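Local coordinates for conjugal transfer protein TRWB (Escherichia coli, PDB 1E9R) that probably couples DNA processing to transport during bacterial conjugation, as a ring-forming P-loop NTPase that resembles ring helicases and F1-ATPase, at residues Trp282-Glu287 with Arg310-Leu315. Numbering follows the deposited sequence.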
loop_
_atom_site.group_PDB
_atom_site.type_symbol
_atom_site.label_atom_id
_atom_site.label_comp_id
_atom_site.label_asym_id
_atom_site.label_seq_id
_atom_site.Cartn_x
_atom_site.Cartn_y
_atom_site.Cartn_z
ATOM N N TRP B 282 -34.169 -15.951 -14.446
ATOM C CA TRP B 282 -32.911 -16.365 -13.839
ATOM C C TRP B 282 -31.710 -15.996 -14.699
ATOM O O TRP B 282 -31.801 -15.941 -15.924
ATOM C CB TRP B 282 -32.882 -17.885 -13.600
ATOM C CG TRP B 282 -33.879 -18.366 -12.602
ATOM C CD1 TRP B 282 -35.209 -18.579 -12.810
ATOM C CD2 TRP B 282 -33.637 -18.657 -11.215
ATOM N NE1 TRP B 282 -35.812 -18.983 -11.643
ATOM C CE2 TRP B 282 -34.871 -19.038 -10.648
ATOM C CE3 TRP B 282 -32.495 -18.627 -10.399
ATOM C CZ2 TRP B 282 -35.001 -19.389 -9.301
ATOM C CZ3 TRP B 282 -32.626 -18.977 -9.057
ATOM C CH2 TRP B 282 -33.871 -19.353 -8.523
ATOM N N LEU B 283 -30.586 -15.740 -14.035
ATOM C CA LEU B 283 -29.338 -15.429 -14.706
ATOM C C LEU B 283 -28.311 -16.334 -14.048
ATOM O O LEU B 283 -27.966 -16.149 -12.884
ATOM C CB LEU B 283 -28.931 -13.967 -14.495
ATOM C CG LEU B 283 -28.043 -13.311 -15.570
ATOM C CD1 LEU B 283 -27.174 -12.241 -14.908
ATOM C CD2 LEU B 283 -27.172 -14.343 -16.280
ATOM N N PHE B 284 -27.841 -17.326 -14.789
ATOM C CA PHE B 284 -26.849 -18.258 -14.277
ATOM C C PHE B 284 -25.483 -17.913 -14.821
ATOM O O PHE B 284 -25.285 -17.932 -16.036
ATOM C CB PHE B 284 -27.215 -19.686 -14.685
ATOM C CG PHE B 284 -28.318 -20.274 -13.870
ATOM C CD1 PHE B 284 -29.647 -19.990 -14.170
ATOM C CD2 PHE B 284 -28.029 -21.081 -12.767
ATOM C CE1 PHE B 284 -30.676 -20.496 -13.381
ATOM C CE2 PHE B 284 -29.046 -21.597 -11.968
ATOM C CZ PHE B 284 -30.374 -21.305 -12.275
ATOM N N ILE B 285 -24.549 -17.594 -13.925
ATOM C CA ILE B 285 -23.175 -17.264 -14.308
ATOM C C ILE B 285 -22.261 -18.342 -13.753
ATOM O O ILE B 285 -22.040 -18.402 -12.550
ATOM C CB ILE B 285 -22.738 -15.919 -13.720
ATOM C CG1 ILE B 285 -23.713 -14.826 -14.157
ATOM C CG2 ILE B 285 -21.317 -15.595 -14.158
ATOM C CD1 ILE B 285 -23.397 -13.464 -13.591
ATOM N N ASP B 286 -21.723 -19.188 -14.627
ATOM C CA ASP B 286 -20.852 -20.292 -14.197
ATOM C C ASP B 286 -19.679 -19.867 -13.320
ATOM O O ASP B 286 -19.389 -20.503 -12.314
ATOM C CB ASP B 286 -20.308 -21.042 -15.409
ATOM C CG ASP B 286 -19.410 -20.179 -16.268
ATOM O OD1 ASP B 286 -19.833 -19.059 -16.651
ATOM O OD2 ASP B 286 -18.280 -20.626 -16.559
ATOM N N GLU B 287 -18.998 -18.801 -13.727
ATOM C CA GLU B 287 -17.857 -18.268 -12.993
ATOM C C GLU B 287 -17.894 -16.757 -13.134
ATOM O O GLU B 287 -17.692 -16.215 -14.213
ATOM C CB GLU B 287 -16.547 -18.821 -13.557
ATOM C CG GLU B 287 -15.305 -18.160 -12.985
ATOM C CD GLU B 287 -15.303 -18.124 -11.465
ATOM O OE1 GLU B 287 -15.372 -19.203 -10.838
ATOM O OE2 GLU B 287 -15.232 -17.014 -10.896
ATOM N N ARG B 310 -33.301 -13.115 -10.743
ATOM C CA ARG B 310 -32.746 -14.057 -9.785
ATOM C C ARG B 310 -31.407 -14.488 -10.346
ATOM O O ARG B 310 -31.355 -15.171 -11.370
ATOM C CB ARG B 310 -33.659 -15.273 -9.649
ATOM C CG ARG B 310 -35.046 -14.933 -9.144
ATOM C CD ARG B 310 -36.068 -15.936 -9.647
ATOM N NE ARG B 310 -37.246 -16.005 -8.785
ATOM C CZ ARG B 310 -38.111 -15.014 -8.598
ATOM N NH1 ARG B 310 -37.951 -13.851 -9.222
ATOM N NH2 ARG B 310 -39.148 -15.200 -7.784
ATOM N N VAL B 311 -30.327 -14.089 -9.677
ATOM C CA VAL B 311 -28.986 -14.439 -10.139
ATOM C C VAL B 311 -28.310 -15.527 -9.307
ATOM O O VAL B 311 -28.379 -15.522 -8.078
ATOM C CB VAL B 311 -28.058 -13.195 -10.158
ATOM C CG1 VAL B 311 -26.689 -13.563 -10.747
ATOM C CG2 VAL B 311 -28.722 -12.072 -10.953
ATOM N N VAL B 312 -27.670 -16.464 -9.995
ATOM C CA VAL B 312 -26.944 -17.548 -9.345
ATOM C C VAL B 312 -25.579 -17.502 -9.994
ATOM O O VAL B 312 -25.456 -17.680 -11.205
ATOM C CB VAL B 312 -27.591 -18.920 -9.614
ATOM C CG1 VAL B 312 -26.778 -20.017 -8.952
ATOM C CG2 VAL B 312 -29.022 -18.930 -9.093
ATOM N N ALA B 313 -24.555 -17.244 -9.192
ATOM C CA ALA B 313 -23.206 -17.138 -9.726
ATOM C C ALA B 313 -22.223 -18.039 -9.016
ATOM O O ALA B 313 -22.230 -18.146 -7.795
ATOM C CB ALA B 313 -22.727 -15.678 -9.649
ATOM N N GLY B 314 -21.382 -18.703 -9.795
ATOM C CA GLY B 314 -20.370 -19.565 -9.219
ATOM C C GLY B 314 -19.130 -18.707 -9.043
ATOM O O GLY B 314 -18.936 -17.744 -9.796
ATOM N N LEU B 315 -18.296 -19.040 -8.059
ATOM C CA LEU B 315 -17.071 -18.283 -7.797
ATOM C C LEU B 315 -16.023 -19.232 -7.261
ATOM O O LEU B 315 -16.136 -19.670 -6.125
ATOM C CB LEU B 315 -17.324 -17.189 -6.756
ATOM C CG LEU B 315 -16.127 -16.295 -6.409
ATOM C CD1 LEU B 315 -15.758 -15.470 -7.635
ATOM C CD2 LEU B 315 -16.463 -15.381 -5.234
#
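W282 lays its indole against the aliphatic part of R310 where two parallel strands, the ends of a beta-alpha-beta unit, run together through the central sheet of the P-loop NTPase fold. The short segments 282-285 and 310-315 run nearly parallel, and four backbone bonds join them: L283 N to R310 O, V312 N to L283 O, I285 N to V312 O and G314 N to I285 O. On the face bearing W282, F284, R310 and V312, R310 CB stands 3.7 Å from the centroid of the six-membered ring, 16° off its normal, which meets the definition of a CH-pi contact. Extended from CG to NE, the R310 chain carries CD over the same face nearer the rim, 3.5 Å from W282 CE2. Ring and guanidinium planes are 67° apart, so these groups do not stack; NE instead forms a salt bridge with E52. V312 CG2 meets the indole differently, in its plane at the edge, 3.6 Å from W282 CZ3. Without the indole, as with an alanine here in place of W282, R310 CB and CD would probably lose their aromatic cover and D82 the N-H that it accepts. F284 lies beside V312 and points the same way, its CD2 3.8 Å from V312 CB; both side chains also touch L73 of helix 66-79, which follows the probable Walker A loop. Between the two strands the opposite face, with L283, V311, I285 and A313, makes longer contacts, such as I285 CB to A313 CB at 4.1 Å. Past the strand end, E287 bends at chi2 (51°), which returns its carboxylate to the neighbouring strand. There OE1 accepts the amide of Q316 and OE2 that of A289, while OE2 also lies 3.6 Å from L315 CD1.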